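Dienelactone hydrolase (Anabaena variabilis, PDB 2O2G) is probably a hydrolase of the dienelactone hydrolase family, with the alpha/beta-hydrolase fold. Local coordinates at residues A[13-18]-A[26-31]; A[38-43]-A[65-70]; A[119-124]-A[143-148]; A[165-170]-A[189-194]. One frame throughout, in Å; residues are numbered along the deposited sequence. Where two conformers were deposited one is given.

Contact 1 (A[13-18]-A[26-31]); sequences YAVSVS and GNLVIP. With EDO (1,2-ethanediol), chain D.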
loop_
_atom_site.group_PDB
_atom_site.type_symbol
_atom_site.label_atom_id
_atom_site.label_comp_id
_atom_site.label_asym_id
_atom_site.label_seq_id
_atom_site.Cartn_x
_atom_site.Cartn_y
_atom_site.Cartn_z
ATOM N N TYR A 13 5.899 14.864 8.471
ATOM C CA TYR A 13 6.054 14.593 9.883
ATOM C C TYR A 13 6.640 13.228 10.128
ATOM O O TYR A 13 6.090 12.229 9.689
ATOM C CB TYR A 13 4.721 14.695 10.629
ATOM C CG TYR A 13 4.266 16.110 10.760
ATOM C CD1 TYR A 13 3.614 16.763 9.726
ATOM C CD2 TYR A 13 4.513 16.813 11.917
ATOM C CE1 TYR A 13 3.243 18.119 9.870
ATOM C CE2 TYR A 13 4.143 18.115 12.060
ATOM C CZ TYR A 13 3.518 18.764 11.042
ATOM O OH TYR A 13 3.169 20.090 11.256
ATOM N N ALA A 14 7.690 13.194 10.943
ATOM C CA ALA A 14 8.319 11.947 11.374
ATOM C C ALA A 14 7.524 11.428 12.570
ATOM O O ALA A 14 7.645 11.966 13.665
ATOM C CB ALA A 14 9.771 12.216 11.771
ATOM N N VAL A 15 6.705 10.397 12.354
ATOM C CA VAL A 15 5.863 9.856 13.402
ATOM C C VAL A 15 6.335 8.478 13.915
ATOM O O VAL A 15 7.057 7.770 13.221
ATOM C CB VAL A 15 4.397 9.774 12.910
ATOM C CG1 VAL A 15 3.950 11.147 12.435
ATOM C CG2 VAL A 15 4.207 8.754 11.756
ATOM N N SER A 16 5.948 8.153 15.151
ATOM C CA SER A 16 6.168 6.845 15.742
ATOM C C SER A 16 4.778 6.204 15.866
ATOM O O SER A 16 3.934 6.694 16.602
ATOM C CB SER A 16 6.829 6.945 17.109
ATOM O OG SER A 16 7.202 5.639 17.543
ATOM N N VAL A 17 4.552 5.168 15.079
ATOM C CA VAL A 17 3.296 4.424 14.987
ATOM C C VAL A 17 3.357 3.180 15.916
ATOM O O VAL A 17 4.103 2.234 15.670
ATOM C CB VAL A 17 3.053 3.982 13.547
ATOM C CG1 VAL A 17 1.743 3.131 13.418
ATOM C CG2 VAL A 17 3.016 5.180 12.578
ATOM N N SER A 18 2.585 3.215 16.999
ATOM C CA SER A 18 2.530 2.131 17.956
ATOM C C SER A 18 1.579 1.023 17.481
ATOM O O SER A 18 0.424 1.289 17.106
ATOM C CB SER A 18 2.068 2.641 19.316
ATOM O OG SER A 18 3.082 3.425 19.922
ATOM N N GLY A 26 7.409 6.287 10.701
ATOM C CA GLY A 26 6.555 6.718 9.630
ATOM C C GLY A 26 6.804 8.123 9.188
ATOM O O GLY A 26 7.364 8.927 9.924
ATOM N N ASN A 27 6.344 8.409 7.977
ATOM C CA ASN A 27 6.456 9.752 7.446
ATOM C C ASN A 27 5.008 10.094 7.011
ATOM O O ASN A 27 4.434 9.477 6.080
ATOM C CB ASN A 27 7.563 9.848 6.360
ATOM C CG ASN A 27 9.047 9.592 6.911
ATOM O OD1 ASN A 27 9.391 9.820 8.092
ATOM N ND2 ASN A 27 9.930 9.173 5.998
ATOM N N LEU A 28 4.409 11.043 7.755
ATOM C CA LEU A 28 3.034 11.471 7.553
ATOM C C LEU A 28 2.951 12.819 6.899
ATOM O O LEU A 28 3.579 13.789 7.359
ATOM C CB LEU A 28 2.323 11.553 8.911
ATOM C CG LEU A 28 0.845 11.957 9.004
ATOM C CD1 LEU A 28 -0.131 10.952 8.369
ATOM C CD2 LEU A 28 0.528 12.151 10.486
ATOM N N VAL A 29 2.191 12.891 5.816
ATOM C CA VAL A 29 1.931 14.181 5.153
ATOM C C VAL A 29 0.418 14.333 5.002
ATOM O O VAL A 29 -0.224 13.434 4.494
ATOM C CB VAL A 29 2.536 14.256 3.734
ATOM C CG1 VAL A 29 2.169 15.576 3.080
ATOM C CG2 VAL A 29 4.021 14.092 3.763
ATOM N N ILE A 30 -0.143 15.478 5.403
ATOM C CA ILE A 30 -1.597 15.692 5.290
ATOM C C ILE A 30 -1.866 17.027 4.626
ATOM O O ILE A 30 -1.804 18.064 5.304
ATOM C CB ILE A 30 -2.300 15.722 6.674
ATOM C CG1 ILE A 30 -2.067 14.427 7.440
ATOM C CG2 ILE A 30 -3.840 15.922 6.486
ATOM C CD1 ILE A 30 -2.511 14.450 8.889
ATOM N N PRO A 31 -2.096 17.033 3.305
ATOM C CA PRO A 31 -2.373 18.364 2.734
ATOM C C PRO A 31 -3.636 19.007 3.285
ATOM O O PRO A 31 -4.547 18.314 3.696
ATOM C CB PRO A 31 -2.570 18.080 1.240
ATOM C CG PRO A 31 -1.982 16.687 0.986
ATOM C CD PRO A 31 -2.117 15.964 2.280
HETATM C C1 EDO D . 11.050 8.457 12.336
HETATM O O1 EDO D . 9.635 8.441 12.021
HETATM C C2 EDO D . 11.377 8.999 13.720
HETATM O O2 EDO D . 10.334 8.724 14.674
#
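This contact is the open end of the beta hairpin made by strands 12-19 and 22-29, at the edge of the alpha/beta-hydrolase sheet. Tyr13 pairs with Leu28 and Val15 with Gly26 as antiparallel hydrogen-bonded pairs. Ala14 and Asn27 form the non-hydrogen-bonded pair between them. Tyr13 N donates to Leu28 O at 2.8 Å, and Leu28 N returns a nearly straight bond to Tyr13 O, in the carbonyl plane. The next pair is more bent. Val15 N reaches Gly26 O at 2.9 Å from above the carbonyl plane, and Gly26 N donates to Val15 O with an angle at the hydrogen of 145°.

Tyr13, Val15 and Leu28 lie on one face. Val15 CG1 meets Leu28 CB at 3.9 Å, the two side chains meeting at a slant. Val15 CG2 sits between its own backbone N and carbonyl carbon (chi1 -55° for CG1), and this puts it against the backbone of Gly26, 3.7 Å from Gly26 O. The Tyr13 ring presents an edge to Leu28 O. Its hydroxyl is hydrogen-bonded back to Gln11. On this face Val15 also packs on Trp104 of helix 91-107 and on Leu68 of the next strand.

Ala14 and Asn27 lie on the other face, where Asn27 OD1 has a weak hydrogen bond from Arg48. An ethanediol, probably from the crystallisation liquor, sits beside the hairpin. Ethanediol O1 donates to Val15 O at 2.9 Å and accepts only a weak bond from Gly26 N, at 3.4 Å.

Contact 2 (A[38-43]-A[65-70]); sequences VLFAHG and LATLLI. With SO4 (sulfate ion), chain B.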
loop_
_atom_site.group_PDB
_atom_site.type_symbol
_atom_site.label_atom_id
_atom_site.label_comp_id
_atom_site.label_asym_id
_atom_site.label_seq_id
_atom_site.Cartn_x
_atom_site.Cartn_y
_atom_site.Cartn_z
ATOM N N VAL A 38 -3.618 7.544 2.241
ATOM C CA VAL A 38 -3.077 6.333 1.660
ATOM C C VAL A 38 -1.909 5.795 2.499
ATOM O O VAL A 38 -0.855 6.436 2.630
ATOM C CB VAL A 38 -2.614 6.607 0.242
ATOM C CG1 VAL A 38 -2.019 5.341 -0.383
ATOM C CG2 VAL A 38 -3.793 7.156 -0.575
ATOM N N LEU A 39 -2.119 4.618 3.067
ATOM C CA LEU A 39 -1.101 3.930 3.815
ATOM C C LEU A 39 -0.338 3.014 2.849
ATOM O O LEU A 39 -0.948 2.184 2.152
ATOM C CB LEU A 39 -1.728 3.142 4.943
ATOM C CG LEU A 39 -0.820 2.366 5.914
ATOM C CD1 LEU A 39 0.179 3.175 6.706
ATOM C CD2 LEU A 39 -1.709 1.672 6.883
ATOM N N PHE A 40 0.989 3.171 2.810
ATOM C CA PHE A 40 1.859 2.394 1.912
ATOM C C PHE A 40 2.495 1.160 2.539
ATOM O O PHE A 40 3.075 1.274 3.581
ATOM C CB PHE A 40 3.015 3.262 1.419
ATOM C CG PHE A 40 2.640 4.240 0.392
ATOM C CD1 PHE A 40 1.890 5.348 0.722
ATOM C CD2 PHE A 40 3.084 4.096 -0.922
ATOM C CE1 PHE A 40 1.555 6.273 -0.240
ATOM C CE2 PHE A 40 2.767 5.034 -1.874
ATOM C CZ PHE A 40 1.987 6.109 -1.541
ATOM N N ALA A 41 2.328 -0.010 1.921
ATOM C CA ALA A 41 2.984 -1.253 2.313
ATOM C C ALA A 41 4.126 -1.401 1.333
ATOM O O ALA A 41 3.889 -1.597 0.149
ATOM C CB ALA A 41 2.037 -2.432 2.177
ATOM N N HIS A 42 5.354 -1.276 1.816
ATOM C CA HIS A 42 6.536 -1.348 0.979
ATOM C C HIS A 42 6.824 -2.802 0.654
ATOM O O HIS A 42 6.245 -3.724 1.266
ATOM C CB HIS A 42 7.744 -0.651 1.669
ATOM C CG HIS A 42 8.126 -1.256 3.000
ATOM N ND1 HIS A 42 8.694 -2.510 3.122
ATOM C CD2 HIS A 42 8.008 -0.779 4.266
ATOM C CE1 HIS A 42 8.903 -2.776 4.403
ATOM N NE2 HIS A 42 8.513 -1.735 5.117
ATOM N N GLY A 43 7.659 -3.025 -0.348
ATOM C CA GLY A 43 8.051 -4.415 -0.709
ATOM C C GLY A 43 9.088 -4.975 0.233
ATOM O O GLY A 43 9.643 -4.239 1.085
ATOM N N LEU A 65 -4.302 14.175 -1.471
ATOM C CA LEU A 65 -4.408 13.025 -0.596
ATOM C C LEU A 65 -3.316 13.016 0.440
ATOM O O LEU A 65 -2.147 13.311 0.120
ATOM C CB LEU A 65 -4.252 11.731 -1.387
ATOM C CG LEU A 65 -5.468 11.324 -2.231
ATOM C CD1 LEU A 65 -5.065 10.369 -3.355
ATOM C CD2 LEU A 65 -6.588 10.730 -1.341
ATOM N N ALA A 66 -3.697 12.656 1.665
ATOM C CA ALA A 66 -2.744 12.460 2.742
ATOM C C ALA A 66 -2.033 11.169 2.474
ATOM O O ALA A 66 -2.578 10.296 1.783
ATOM C CB ALA A 66 -3.451 12.370 4.094
ATOM N N THR A 67 -0.820 11.036 3.022
ATOM C CA THR A 67 -0.042 9.781 2.891
ATOM C C THR A 67 0.710 9.406 4.185
ATOM O O THR A 67 1.141 10.286 4.933
ATOM C CB THR A 67 1.003 9.859 1.744
ATOM O OG1 THR A 67 1.984 10.877 2.019
ATOM C CG2 THR A 67 0.313 10.160 0.411
ATOM N N LEU A 68 0.825 8.110 4.430
ATOM C CA LEU A 68 1.654 7.552 5.518
ATOM C C LEU A 68 2.548 6.465 4.925
ATOM O O LEU A 68 2.076 5.428 4.496
ATOM C CB LEU A 68 0.824 6.981 6.653
ATOM C CG LEU A 68 1.631 6.317 7.784
ATOM C CD1 LEU A 68 2.627 7.323 8.395
ATOM C CD2 LEU A 68 0.680 5.726 8.821
ATOM N N LEU A 69 3.834 6.790 4.814
ATOM C CA LEU A 69 4.858 5.875 4.369
ATOM C C LEU A 69 5.428 5.341 5.664
ATOM O O LEU A 69 5.919 6.102 6.473
ATOM C CB LEU A 69 5.899 6.638 3.573
ATOM C CG LEU A 69 5.399 7.087 2.191
ATOM C CD1 LEU A 69 6.146 8.314 1.744
ATOM C CD2 LEU A 69 5.536 5.972 1.211
ATOM N N ILE A 70 5.341 4.031 5.843
ATOM C CA ILE A 70 5.760 3.366 7.070
ATOM C C ILE A 70 6.753 2.218 6.895
ATOM O O ILE A 70 6.802 1.575 5.856
ATOM C CB ILE A 70 4.470 2.872 7.761
ATOM C CG1 ILE A 70 4.680 2.704 9.252
ATOM C CG2 ILE A 70 3.862 1.632 7.073
ATOM C CD1 ILE A 70 3.402 2.669 9.978
HETATM S S SO4 B . 9.265 -0.972 -3.177
HETATM O O1 SO4 B . 8.504 -0.788 -1.955
HETATM O O2 SO4 B . 10.644 -0.809 -2.815
HETATM O O3 SO4 B . 8.922 0.129 -4.057
HETATM O O4 SO4 B . 9.000 -2.254 -3.819
HETATM O O HOH W 1 5.959 2.484 3.264
#
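Strands 36-41 and 66-70 are neighbouring parallel strands of the alpha/beta-hydrolase sheet, joined by helix 51-63 in a beta-alpha-beta crossover.

Three backbone bonds hold them together. Val38 N donates to Ala66 O, Leu68 N to Val38 O, and Phe40 N to Leu68 O, each at 3.0 Å. Beyond these, water 1 donates to both Phe40 O and Ile70 O and bridges the strands where they begin to part.

Apolar contacts fill both faces. Leu39 and Leu68 lie side by side and point the same way. Leu39 CD1 is pressed against Leu68 CD2 at 3.4 Å, tighter than usual for two methyls. Leu39 CD1 also meets Ile70 CG2 at 4.0 Å. Helix 91-107 covers this face. On the other face Leu69 CD2 makes a CH-pi contact over the Phe40 ring, 3.8 Å from its centroid and displaced toward the rim. Thr67 CG2 lies at the edge of the same ring.

His42 CG stands between the backbone N and the carbonyl carbon (chi1 60°), which turns the ring toward strand 66-70. The ring edge faces Ile70 O in a close approach, His42 CD2 lying 3.1 Å from Ile70 O.

Hydrogen bonds gather here too. Two fix the ring's rotation: His42 NE2 is bonded to Leu72 N, and His42 ND1 donates to Gly43 O at 2.8 Å. A sulfate, probably from the crystallisation liquor, accepts a nearly straight bond from Gly43 N to its O1 at 2.9 Å.

Contact 3 (A[119-124]-A[143-148]); sequences FGASTG and VSRGGR. With SO4 (sulfate ion), chain B.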
loop_
_atom_site.group_PDB
_atom_site.type_symbol
_atom_site.label_atom_id
_atom_site.label_comp_id
_atom_site.label_asym_id
_atom_site.label_seq_id
_atom_site.Cartn_x
_atom_site.Cartn_y
_atom_site.Cartn_z
ATOM N N PHE A 119 -1.803 1.319 -0.456
ATOM C CA PHE A 119 -0.974 1.208 -1.657
ATOM C C PHE A 119 0.066 0.190 -1.308
ATOM O O PHE A 119 0.978 0.485 -0.535
ATOM C CB PHE A 119 -0.355 2.532 -2.103
ATOM C CG PHE A 119 0.462 2.404 -3.381
ATOM C CD1 PHE A 119 1.782 1.951 -3.347
ATOM C CD2 PHE A 119 -0.087 2.710 -4.611
ATOM C CE1 PHE A 119 2.536 1.816 -4.552
ATOM C CE2 PHE A 119 0.650 2.548 -5.820
ATOM C CZ PHE A 119 1.939 2.109 -5.793
ATOM N N GLY A 120 -0.062 -1.019 -1.867
ATOM C CA GLY A 120 0.849 -2.076 -1.556
ATOM C C GLY A 120 1.776 -2.338 -2.720
ATOM O O GLY A 120 1.288 -2.570 -3.819
ATOM N N ALA A 121 3.091 -2.327 -2.467
ATOM C CA ALA A 121 4.102 -2.500 -3.510
ATOM C C ALA A 121 4.733 -3.893 -3.464
ATOM O O ALA A 121 5.192 -4.346 -2.390
ATOM C CB ALA A 121 5.179 -1.449 -3.366
ATOM N N SER A 122 4.753 -4.548 -4.617
ATOM C CA SER A 122 5.348 -5.873 -4.743
ATOM C C SER A 122 4.784 -6.808 -3.658
ATOM O O SER A 122 3.585 -7.001 -3.616
ATOM C CB SER A 122 6.869 -5.758 -4.721
ATOM O OG SER A 122 7.309 -4.941 -5.790
ATOM N N THR A 123 5.606 -7.379 -2.766
ATOM C CA THR A 123 5.053 -8.237 -1.685
ATOM C C THR A 123 4.038 -7.497 -0.750
ATOM O O THR A 123 3.174 -8.138 -0.102
ATOM C CB THR A 123 6.161 -8.908 -0.811
ATOM O OG1 THR A 123 6.974 -7.901 -0.198
ATOM C CG2 THR A 123 7.014 -9.851 -1.634
ATOM N N GLY A 124 4.129 -6.168 -0.687
ATOM C CA GLY A 124 3.162 -5.352 0.064
ATOM C C GLY A 124 1.714 -5.479 -0.420
ATOM O O GLY A 124 0.755 -5.337 0.375
ATOM N N VAL A 143 -4.772 -0.441 -3.828
ATOM C CA VAL A 143 -4.070 -0.500 -5.110
ATOM C C VAL A 143 -2.867 -1.428 -4.851
ATOM O O VAL A 143 -2.136 -1.250 -3.872
ATOM C CB VAL A 143 -3.576 0.866 -5.586
ATOM C CG1 VAL A 143 -2.728 0.726 -6.862
ATOM C CG2 VAL A 143 -4.717 1.798 -5.821
ATOM N N SER A 144 -2.687 -2.423 -5.712
ATOM C CA SER A 144 -1.579 -3.355 -5.614
ATOM C C SER A 144 -0.677 -3.138 -6.819
ATOM O O SER A 144 -1.149 -3.256 -7.950
ATOM C CB SER A 144 -2.074 -4.792 -5.553
ATOM O OG SER A 144 -0.967 -5.637 -5.778
ATOM N N ARG A 145 0.578 -2.734 -6.572
ATOM C CA ARG A 145 1.548 -2.477 -7.660
ATOM C C ARG A 145 2.471 -3.667 -7.841
ATOM O O ARG A 145 3.362 -3.918 -7.016
ATOM C CB ARG A 145 2.371 -1.222 -7.382
ATOM C CG ARG A 145 3.315 -0.798 -8.521
ATOM C CD ARG A 145 4.569 -0.192 -7.961
ATOM N NE ARG A 145 5.432 -1.252 -7.414
ATOM C CZ ARG A 145 6.495 -1.045 -6.658
ATOM N NH1 ARG A 145 6.803 0.170 -6.229
ATOM N NH2 ARG A 145 7.201 -2.080 -6.251
ATOM N N GLY A 146 2.249 -4.417 -8.920
ATOM C CA GLY A 146 3.093 -5.579 -9.222
ATOM C C GLY A 146 3.149 -6.593 -8.098
ATOM O O GLY A 146 4.215 -7.105 -7.787
ATOM N N GLY A 147 2.005 -6.915 -7.509
ATOM C CA GLY A 147 1.970 -7.867 -6.418
ATOM C C GLY A 147 1.665 -9.308 -6.809
ATOM O O GLY A 147 1.516 -9.637 -7.982
ATOM N N ARG A 148 1.616 -10.156 -5.796
ATOM C CA ARG A 148 1.201 -11.574 -5.945
ATOM C C ARG A 148 0.007 -11.785 -4.994
ATOM O O ARG A 148 0.119 -12.490 -3.998
ATOM C CB ARG A 148 2.336 -12.572 -5.649
ATOM C CG ARG A 148 3.464 -12.574 -6.672
ATOM C CD ARG A 148 3.006 -13.051 -8.063
ATOM N NE ARG A 148 2.343 -14.354 -7.992
ATOM C CZ ARG A 148 2.973 -15.507 -7.860
ATOM N NH1 ARG A 148 4.293 -15.555 -7.818
ATOM N NH2 ARG A 148 2.283 -16.633 -7.785
HETATM S S SO4 B . 9.265 -0.972 -3.177
HETATM O O1 SO4 B . 8.504 -0.788 -1.955
HETATM O O2 SO4 B . 10.644 -0.809 -2.815
HETATM O O3 SO4 B . 8.922 0.129 -4.057
HETATM O O4 SO4 B . 9.000 -2.254 -3.819
HETATM O O HOH W 2 6.098 -4.090 -8.201
HETATM O O HOH W 3 2.096 -8.999 -3.244
#
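The guanidinium of Arg145 lies flat over the methyl of Ala121, beside Ser122 at what is probably the nucleophile elbow of this alpha/beta-hydrolase fold. Ala121 CB is 3.6 Å from Arg145 CZ and sits under the centre of the group. The plane is set by the edge contacts. Arg145 NH1 donates to sulfate O3 and Arg145 NH2 to sulfate O4, both at 3.0 Å. Ser122 OG is also at the edge, and water 2 links it to Arg145 NE and Arg145 O. The sulfate, probably from the crystallisation liquor, is also bonded to Gly43 N, Ser46, Ser50 and Arg52, consistent with an anion site beside the serine.

Arg145 starts out extended, with CG anti to the backbone N (chi1 -174°), then bends at chi2 and chi3 toward the sulfate. Arg145 CB lies 3.7 Å from CZ of the Phe119 ring, which is turned 77° from the guanidinium plane. Phe119 CE2 meets Val143 CG1 at 4.0 Å, the two side chains slanting across each other.

Three backbone bonds pair the parallel strands, the last running from Ser122 N to Arg145 O at 2.8 Å. Ser122 has a strained backbone, with a positive phi of 51°, as in the GxSxG turn, which Gly120 and Gly124 complete. Gly124 N bonds back to Ala121 O. His199 touches Ser122 and, with Asp171, probably completes a catalytic triad.

Strands 115-121 and 139-145 lie in mid-sheet, joined by helix 123-134. Strand 36-41 flanks Phe119, strand 163-168 flanks Ser144, and helix 206-221 packs on Phe119, Val143 and Arg145.

Contact 4 (A[165-170]-A[189-194]); sequences LIVGGY and KRLVII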
loop_
_atom_site.group_PDB
_atom_site.type_symbol
_atom_site.label_atom_id
_atom_site.label_comp_id
_atom_site.label_asym_id
_atom_site.label_seq_id
_atom_site.Cartn_x
_atom_site.Cartn_y
_atom_site.Cartn_z
ATOM N N LEU A 165 -5.591 -3.655 -9.299
ATOM C CA LEU A 165 -4.362 -4.406 -9.485
ATOM C C LEU A 165 -3.601 -3.802 -10.707
ATOM O O LEU A 165 -4.153 -3.654 -11.797
ATOM C CB LEU A 165 -4.711 -5.877 -9.695
ATOM C CG LEU A 165 -5.513 -6.604 -8.606
ATOM C CD1 LEU A 165 -5.731 -8.060 -8.969
ATOM C CD2 LEU A 165 -4.832 -6.546 -7.264
ATOM N N ILE A 166 -2.357 -3.403 -10.504
ATOM C CA ILE A 166 -1.567 -2.831 -11.567
ATOM C C ILE A 166 -0.387 -3.724 -11.791
ATOM O O ILE A 166 0.346 -4.027 -10.828
ATOM C CB ILE A 166 -1.015 -1.398 -11.213
ATOM C CG1 ILE A 166 -2.128 -0.395 -10.896
ATOM C CG2 ILE A 166 -0.206 -0.841 -12.405
ATOM C CD1 ILE A 166 -1.619 0.959 -10.265
ATOM N N VAL A 167 -0.137 -4.077 -13.048
ATOM C CA VAL A 167 1.029 -4.891 -13.377
ATOM C C VAL A 167 1.751 -4.367 -14.606
ATOM O O VAL A 167 1.164 -3.712 -15.457
ATOM C CB VAL A 167 0.616 -6.382 -13.617
ATOM C CG1 VAL A 167 -0.157 -6.907 -12.432
ATOM C CG2 VAL A 167 -0.285 -6.511 -14.835
ATOM N N GLY A 168 3.032 -4.688 -14.710
ATOM C CA GLY A 168 3.813 -4.344 -15.902
ATOM C C GLY A 168 3.644 -5.407 -16.970
ATOM O O GLY A 168 3.618 -6.603 -16.674
ATOM N N GLY A 169 3.492 -4.969 -18.222
ATOM C CA GLY A 169 3.311 -5.853 -19.352
ATOM C C GLY A 169 4.426 -6.864 -19.594
ATOM O O GLY A 169 4.182 -7.934 -20.164
ATOM N N TYR A 170 5.657 -6.512 -19.229
ATOM C CA TYR A 170 6.789 -7.436 -19.372
ATOM C C TYR A 170 6.877 -8.414 -18.191
ATOM O O TYR A 170 7.634 -9.381 -18.254
ATOM C CB TYR A 170 8.136 -6.697 -19.414
ATOM C CG TYR A 170 8.457 -5.826 -20.616
ATOM C CD1 TYR A 170 8.067 -6.173 -21.892
ATOM C CD2 TYR A 170 9.265 -4.717 -20.474
ATOM C CE1 TYR A 170 8.392 -5.377 -22.996
ATOM C CE2 TYR A 170 9.591 -3.909 -21.566
ATOM C CZ TYR A 170 9.166 -4.252 -22.828
ATOM O OH TYR A 170 9.507 -3.469 -23.929
ATOM N N LYS A 189 -13.679 -3.824 -8.804
ATOM C CA LYS A 189 -12.295 -4.204 -9.042
ATOM C C LYS A 189 -11.845 -3.920 -10.467
ATOM O O LYS A 189 -12.685 -3.797 -11.368
ATOM C CB LYS A 189 -12.177 -5.707 -8.754
ATOM C CG LYS A 189 -13.027 -6.542 -9.658
ATOM C CD LYS A 189 -13.016 -8.024 -9.284
ATOM C CE LYS A 189 -13.824 -8.808 -10.248
ATOM N NZ LYS A 189 -14.045 -10.259 -9.832
ATOM N N ARG A 190 -10.522 -3.852 -10.651
ATOM C CA ARG A 190 -9.938 -3.679 -11.993
ATOM C C ARG A 190 -8.502 -4.106 -12.017
ATOM O O ARG A 190 -7.789 -3.952 -11.027
ATOM C CB ARG A 190 -10.000 -2.232 -12.444
ATOM C CG ARG A 190 -9.652 -1.963 -13.912
ATOM C CD ARG A 190 -9.995 -0.523 -14.247
ATOM N NE ARG A 190 -11.440 -0.350 -14.080
ATOM C CZ ARG A 190 -12.059 0.770 -13.703
ATOM N NH1 ARG A 190 -11.376 1.883 -13.455
ATOM N NH2 ARG A 190 -13.381 0.771 -13.546
ATOM N N LEU A 191 -8.110 -4.671 -13.165
ATOM C CA LEU A 191 -6.722 -5.012 -13.448
ATOM C C LEU A 191 -6.336 -4.177 -14.648
ATOM O O LEU A 191 -7.034 -4.189 -15.681
ATOM C CB LEU A 191 -6.541 -6.488 -13.773
ATOM C CG LEU A 191 -5.192 -7.042 -14.259
ATOM C CD1 LEU A 191 -4.069 -6.858 -13.323
ATOM C CD2 LEU A 191 -5.332 -8.562 -14.543
ATOM N N VAL A 192 -5.236 -3.456 -14.509
ATOM C CA VAL A 192 -4.709 -2.687 -15.598
ATOM C C VAL A 192 -3.242 -2.989 -15.764
ATOM O O VAL A 192 -2.508 -3.157 -14.784
ATOM C CB VAL A 192 -4.998 -1.152 -15.443
ATOM C CG1 VAL A 192 -4.320 -0.575 -14.231
ATOM C CG2 VAL A 192 -4.584 -0.401 -16.713
ATOM N N ILE A 193 -2.819 -3.001 -17.023
ATOM C CA ILE A 193 -1.474 -3.348 -17.419
ATOM C C ILE A 193 -0.761 -2.140 -18.022
ATOM O O ILE A 193 -1.277 -1.472 -18.938
ATOM C CB ILE A 193 -1.517 -4.483 -18.467
ATOM C CG1 ILE A 193 -2.321 -5.690 -17.923
ATOM C CG2 ILE A 193 -0.140 -4.901 -18.833
ATOM C CD1 ILE A 193 -2.353 -6.857 -18.865
ATOM N N ILE A 194 0.453 -1.881 -17.543
ATOM C CA ILE A 194 1.235 -0.772 -18.108
ATOM C C ILE A 194 2.130 -1.418 -19.158
ATOM O O ILE A 194 2.961 -2.284 -18.838
ATOM C CB ILE A 194 1.987 0.027 -17.048
ATOM C CG1 ILE A 194 0.965 0.705 -16.107
ATOM C CG2 ILE A 194 2.896 1.050 -17.699
ATOM C CD1 ILE A 194 1.572 1.305 -14.887
#
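The last beta-alpha-beta unit of the alpha/beta-hydrolase sheet brings strands 163-168 and 189-194 together in parallel, with helix 172-184 as the crossover. Five backbone bonds join them. Leu165 N donates to Arg190 O, Val192 N to Leu165 O, Val167 N to Val192 O, and Ile194 N to Val167 O. Gly169 N closes the series on Ile194 O at 2.8 Å, just beyond the end of the first strand.

Leu165, Val167, Leu191 and Ile193 share one face. Leu191 CG is anti to the backbone N (chi1 173°), which carries the side chain across to strand 163-168. Leu191 CD1 meets Leu165 CB at 3.8 Å and Val167 CG1 at 4.0 Å, with the Val167 and Leu191 side chains at about a right angle. Val167 divides its branches: CG1 goes to Leu191, while Val167 CG2 touches Ile193 CG1 at 3.8 Å. Ile193 CG2 reaches past the valine to Gly169 CA at 3.6 Å.

Ile166, Val192 and Ile194 occupy the other face. Ile166 and Val192 run alongside one another, CG1 against CG1 at 4.0 Å. The second branch of Ile166 is used differently, its CG2 meeting Ile194 CD1 at 3.7 Å.

Strand 189-194 is an outermost strand of the sheet within the chain. Helix 206-221 covers Ile166 and Ile194, while helix 172-184 packs on Leu165, Val167 and Leu191. On the inner side, strand 139-145 is the neighbour of strand 163-168.

In the fold
All four contacts lie in one mixed eight-stranded sheet and follow one another along the chain, each closing before the next opens. Contact 1 is the hairpin at one edge and contact 4 includes the strand at the other. Their centres are about 29 Å apart, on opposite sides of the chain's centre. Contacts 2 and 3 are central, with centres about 12 Å apart, and both touch the same sulfate. Neighbouring contacts share strand pairings: 22-29 with 66-70, 36-41 with 115-121, and 139-145 with 163-168. The sheet thus runs unbroken from edge to edge, with the probable nucleophile elbow near its middle.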